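PDB 2ZZR: unsaturated glucuronyl hydrolase from Streptococcus agalactiae, which hydrolyses unsaturated chondroitin, hyaluronan and heparin disaccharides, cleaving (1->3) and (1->4) glycosidic bonds to release the 4-deoxy-4,5-didehydro uronic acid. Local coordinates for residues Phe220-Asp223 against Glu228-Lys231; Arg149-Glu152 against Ile157-Trp160. One frame throughout, in Å; residues are numbered along the deposited sequence.

Contact 1 (Phe220-Asp223 against Glu228-Lys231); sequences FYFD and EPLK
Phe220 and Phe222 meet Pro229 on the tightly packed side of the contact. The Phe220 side chain swings beneath the partner strand, its CG anti to the backbone N (chi1 -154°), and its ring centre comes to lie under the carbonyl O of Lys231, which sits 3.6 Å above the ring plane. At one side of the ring, CE2 packs against Pro229 CB at 3.5 Å, while Phe222 approaches the proline obliquely with CD2 3.7 Å from Pro229 CA. Phe222 also stacks on Phe156, and Phe220 and Phe222 both touch Asn208 of helix 192-209. Over the turn-end backbone, Leu230 CD1 comes within 3.6 Å of Phe222 O. The looser part is the exposed Lys231 side chain and Glu228, which leans away from 220-223; the Tyr221 ring touches 228-231 with one edge, CD1 3.8 Å from Lys231 O, before its hydroxyl end leads off. Three backbone hydrogen bonds join the two segments: Tyr221 N to Lys231 O (2.8 Å, almost straight), Leu230 N to Tyr221 O, and Asp223 N to Glu228 O. Asp223 OD1 accepts from Glu225 N in the connection. With Leu230 and Lys231 both facing Tyr221, the arrangement is a beta hairpin interrupted by a classic bulge.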
loop_
_atom_site.group_PDB
_atom_site.type_symbol
_atom_site.label_atom_id
_atom_site.label_comp_id
_atom_site.label_asym_id
_atom_site.label_seq_id
_atom_site.Cartn_x
_atom_site.Cartn_y
_atom_site.Cartn_z
ATOM N N PHE A 220 14.712 6.679 6.644
ATOM C CA PHE A 220 15.647 7.792 6.500
ATOM C C PHE A 220 15.688 8.642 7.755
ATOM O O PHE A 220 14.657 9.117 8.225
ATOM C CB PHE A 220 15.347 8.660 5.267
ATOM C CG PHE A 220 16.560 9.374 4.744
ATOM C CD1 PHE A 220 17.298 8.833 3.699
ATOM C CD2 PHE A 220 16.992 10.557 5.331
ATOM C CE1 PHE A 220 18.444 9.476 3.227
ATOM C CE2 PHE A 220 18.135 11.207 4.871
ATOM C CZ PHE A 220 18.860 10.666 3.824
ATOM N N TYR A 221 16.898 8.828 8.283
ATOM C CA TYR A 221 17.116 9.578 9.516
ATOM C C TYR A 221 17.386 11.054 9.274
ATOM O O TYR A 221 18.019 11.426 8.290
ATOM C CB TYR A 221 18.312 8.998 10.280
ATOM C CG TYR A 221 18.019 7.692 10.968
ATOM C CD1 TYR A 221 18.187 6.478 10.302
ATOM C CD2 TYR A 221 17.572 7.672 12.289
ATOM C CE1 TYR A 221 17.917 5.267 10.943
ATOM C CE2 TYR A 221 17.301 6.465 12.937
ATOM C CZ TYR A 221 17.471 5.278 12.260
ATOM O OH TYR A 221 17.202 4.087 12.895
ATOM N N PHE A 222 16.923 11.875 10.206
ATOM C CA PHE A 222 17.167 13.312 10.194
ATOM C C PHE A 222 17.834 13.737 11.497
ATOM O O PHE A 222 17.798 13.004 12.490
ATOM C CB PHE A 222 15.853 14.072 9.994
ATOM C CG PHE A 222 15.252 13.877 8.632
ATOM C CD1 PHE A 222 14.519 12.727 8.333
ATOM C CD2 PHE A 222 15.430 14.835 7.640
ATOM C CE1 PHE A 222 13.972 12.540 7.066
ATOM C CE2 PHE A 222 14.886 14.655 6.366
ATOM C CZ PHE A 222 14.155 13.501 6.080
ATOM N N ASP A 223 18.452 14.914 11.486
ATOM C CA ASP A 223 19.027 15.493 12.699
ATOM C C ASP A 223 17.951 16.278 13.458
ATOM O O ASP A 223 17.393 17.238 12.923
ATOM C CB ASP A 223 20.220 16.390 12.337
ATOM C CG ASP A 223 21.022 16.831 13.557
ATOM O OD1 ASP A 223 20.426 17.356 14.512
ATOM O OD2 ASP A 223 22.256 16.661 13.544
ATOM N N GLU A 228 18.381 18.596 9.320
ATOM C CA GLU A 228 19.115 18.134 8.149
ATOM C C GLU A 228 18.946 16.632 7.929
ATOM O O GLU A 228 18.893 15.867 8.896
ATOM C CB GLU A 228 20.603 18.493 8.256
ATOM C CG GLU A 228 20.904 19.954 7.920
ATOM C CD GLU A 228 20.659 20.278 6.453
ATOM O OE1 GLU A 228 21.453 19.825 5.598
ATOM O OE2 GLU A 228 19.673 20.986 6.158
ATOM N N PRO A 229 18.837 16.206 6.656
ATOM C CA PRO A 229 18.859 14.772 6.370
ATOM C C PRO A 229 20.215 14.169 6.716
ATOM O O PRO A 229 21.252 14.793 6.468
ATOM C CB PRO A 229 18.601 14.701 4.861
ATOM C CG PRO A 229 18.956 16.041 4.337
ATOM C CD PRO A 229 18.658 17.013 5.432
ATOM N N LEU A 230 20.200 12.972 7.298
ATOM C CA LEU A 230 21.433 12.319 7.728
ATOM C C LEU A 230 21.811 11.100 6.892
ATOM O O LEU A 230 22.806 11.146 6.163
ATOM C CB LEU A 230 21.384 11.977 9.226
ATOM C CG LEU A 230 21.421 13.145 10.217
ATOM C CD1 LEU A 230 21.253 12.641 11.642
ATOM C CD2 LEU A 230 22.709 13.966 10.084
ATOM N N LYS A 231 21.023 10.027 6.987
ATOM C CA LYS A 231 21.319 8.792 6.264
ATOM C C LYS A 231 20.106 7.892 6.097
ATOM O O LYS A 231 19.179 7.906 6.900
ATOM C CB LYS A 231 22.466 8.014 6.926
ATOM C CG LYS A 231 22.266 7.696 8.407
ATOM C CD LYS A 231 23.565 7.202 9.051
ATOM C CE LYS A 231 24.630 8.305 9.141
ATOM N NZ LYS A 231 24.279 9.403 10.094
#

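Contact 2 (Arg149-Glu152 against Ile157-Trp160); sequences RYQE and IQAW
A short antiparallel hairpin after helix 133-147 brings Arg149 against the chain that runs on from strand 156-157 toward the active site. Tyr150 and Ile157 form its non-hydrogen-bonded pair, with their CA atoms 4.2 Å apart and their side chains on one face, where both touch Val197 of helix 192-209. Next to this pair Gln158 N donates to Arg149 O, a nearly straight bond at the hydrogen (171°).

Beyond this point the arginine side chain takes over from the backbone. Its CG lies anti to the carbonyl carbon, and a bend at chi3 (73°) turns the guanidinium edge toward the carbonyls of the departing chain. NE donates to Gln158 O at 2.9 Å, with the acceptor close to the guanidinium plane but the nitrogen standing above the plane of the carbonyl. NH2 gives a second bond to Ala159 O, also 2.9 Å long, and is bonded to Gly161 O as well. The buried guanidinium thus serves the consecutive carbonyls of Gln158 and Ala159 and that of Gly161, which probably helps hold this irregular segment in place. Nearer the root of the side chain, Arg149 CB lies 3.9 Å from Ile157 CG2.

Next to the bridge, Gln151 and Gln158 cross obliquely, and Gln151 CG approaches Gln158 CB to 4.1 Å. Tyr150 sends its hydroxyl to Asn200. At the far end, Trp160 turns away from 149-152 and makes a cation-pi contact with Arg170; its side chain lies about 5 Å from that of Asp114, probably the nucleophile. The whole is a two-stranded hairpin whose outgoing arm, bonded along its carbonyls by an arginine, leads to Trp160 beside the likely active site of this glycoside hydrolase of family 88.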
loop_
_atom_site.group_PDB
_atom_site.type_symbol
_atom_site.label_atom_id
_atom_site.label_comp_id
_atom_site.label_asym_id
_atom_site.label_seq_id
_atom_site.Cartn_x
_atom_site.Cartn_y
_atom_site.Cartn_z
ATOM N N ARG A 149 2.709 13.125 15.387
ATOM C CA ARG A 149 4.074 12.658 15.129
ATOM C C ARG A 149 4.873 13.544 14.165
ATOM O O ARG A 149 6.025 13.247 13.855
ATOM C CB ARG A 149 4.077 11.193 14.670
ATOM C CG ARG A 149 3.408 10.250 15.660
ATOM C CD ARG A 149 3.769 8.792 15.392
ATOM N NE ARG A 149 5.150 8.474 15.770
ATOM C CZ ARG A 149 5.563 8.248 17.018
ATOM N NH1 ARG A 149 4.707 8.298 18.036
ATOM N NH2 ARG A 149 6.842 7.974 17.251
ATOM N N TYR A 150 4.262 14.638 13.704
ATOM C CA TYR A 150 4.935 15.550 12.785
ATOM C C TYR A 150 6.095 16.279 13.457
ATOM O O TYR A 150 5.944 16.815 14.553
ATOM C CB TYR A 150 3.954 16.578 12.207
ATOM C CG TYR A 150 4.611 17.561 11.259
ATOM C CD1 TYR A 150 4.747 18.910 11.605
ATOM C CD2 TYR A 150 5.101 17.146 10.025
ATOM C CE1 TYR A 150 5.353 19.818 10.735
ATOM C CE2 TYR A 150 5.704 18.043 9.149
ATOM C CZ TYR A 150 5.825 19.376 9.512
ATOM O OH TYR A 150 6.423 20.255 8.645
ATOM N N GLN A 151 7.236 16.294 12.774
ATOM C CA GLN A 151 8.422 17.005 13.227
ATOM C C GLN A 151 8.740 18.190 12.315
ATOM O O GLN A 151 9.074 18.005 11.144
ATOM C CB GLN A 151 9.619 16.051 13.291
ATOM C CG GLN A 151 9.448 14.885 14.272
ATOM C CD GLN A 151 9.406 15.310 15.741
ATOM O OE1 GLN A 151 9.115 14.499 16.621
ATOM N NE2 GLN A 151 9.688 16.585 16.009
ATOM N N GLU A 152 8.646 19.399 12.866
ATOM C CA GLU A 152 8.951 20.632 12.128
ATOM C C GLU A 152 10.391 20.681 11.623
ATOM O O GLU A 152 10.664 21.233 10.555
ATOM C CB GLU A 152 8.661 21.863 12.988
ATOM C CG GLU A 152 7.180 22.170 13.158
ATOM C CD GLU A 152 6.922 23.407 14.007
ATOM O OE1 GLU A 152 5.734 23.692 14.286
ATOM O OE2 GLU A 152 7.900 24.092 14.397
ATOM N N ILE A 157 6.713 13.108 9.189
ATOM C CA ILE A 157 5.999 12.363 10.224
ATOM C C ILE A 157 6.939 11.278 10.731
ATOM O O ILE A 157 7.362 10.398 9.966
ATOM C CB ILE A 157 4.693 11.724 9.677
ATOM C CG1 ILE A 157 3.744 12.819 9.180
ATOM C CG2 ILE A 157 4.020 10.847 10.749
ATOM C CD1 ILE A 157 2.652 12.317 8.275
ATOM N N GLN A 158 7.279 11.354 12.015
ATOM C CA GLN A 158 8.207 10.395 12.603
ATOM C C GLN A 158 7.569 9.025 12.776
ATOM O O GLN A 158 6.422 8.911 13.228
ATOM C CB GLN A 158 8.756 10.898 13.947
ATOM C CG GLN A 158 9.981 10.096 14.427
ATOM C CD GLN A 158 10.413 10.425 15.845
ATOM O OE1 GLN A 158 10.900 9.551 16.579
ATOM N NE2 GLN A 158 10.248 11.675 16.240
ATOM N N ALA A 159 8.323 7.993 12.413
ATOM C CA ALA A 159 7.914 6.606 12.624
ATOM C C ALA A 159 7.846 6.291 14.124
ATOM O O ALA A 159 8.290 7.100 14.957
ATOM C CB ALA A 159 8.882 5.669 11.920
ATOM N N TRP A 160 7.269 5.133 14.457
ATOM C CA TRP A 160 7.158 4.672 15.845
ATOM C C TRP A 160 8.478 4.763 16.610
ATOM O O TRP A 160 9.565 4.651 16.026
ATOM C CB TRP A 160 6.608 3.238 15.909
ATOM C CG TRP A 160 7.235 2.273 14.936
ATOM C CD1 TRP A 160 6.762 1.939 13.692
ATOM C CD2 TRP A 160 8.435 1.511 15.125
ATOM N NE1 TRP A 160 7.597 1.022 13.100
ATOM C CE2 TRP A 160 8.628 0.737 13.958
ATOM C CE3 TRP A 160 9.363 1.399 16.171
ATOM C CZ2 TRP A 160 9.716 -0.129 13.801
ATOM C CZ3 TRP A 160 10.442 0.532 16.018
ATOM C CH2 TRP A 160 10.611 -0.218 14.840
#

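From the N terminus, the chain leaves helix 133-147 and first closes the short loop of contact 2, with four residues between its segments. It then passes through strand 170-172 and helix 192-209 before contact 1 closes a second loop of the same length. The two loops follow in series, neither enclosing nor crossing the other; their centres lie about 13 Å apart and the nearest atoms about 7 Å. Strand 170-172 links them: Arg170 is hydrogen-bonded through its backbone to Ala159, while Leu171 bonds to Phe220 of the three-stranded sheet. Helix 192-209 lies against both hairpins, and Phe156 of strand 156-157 ties them directly through its stack with Phe222.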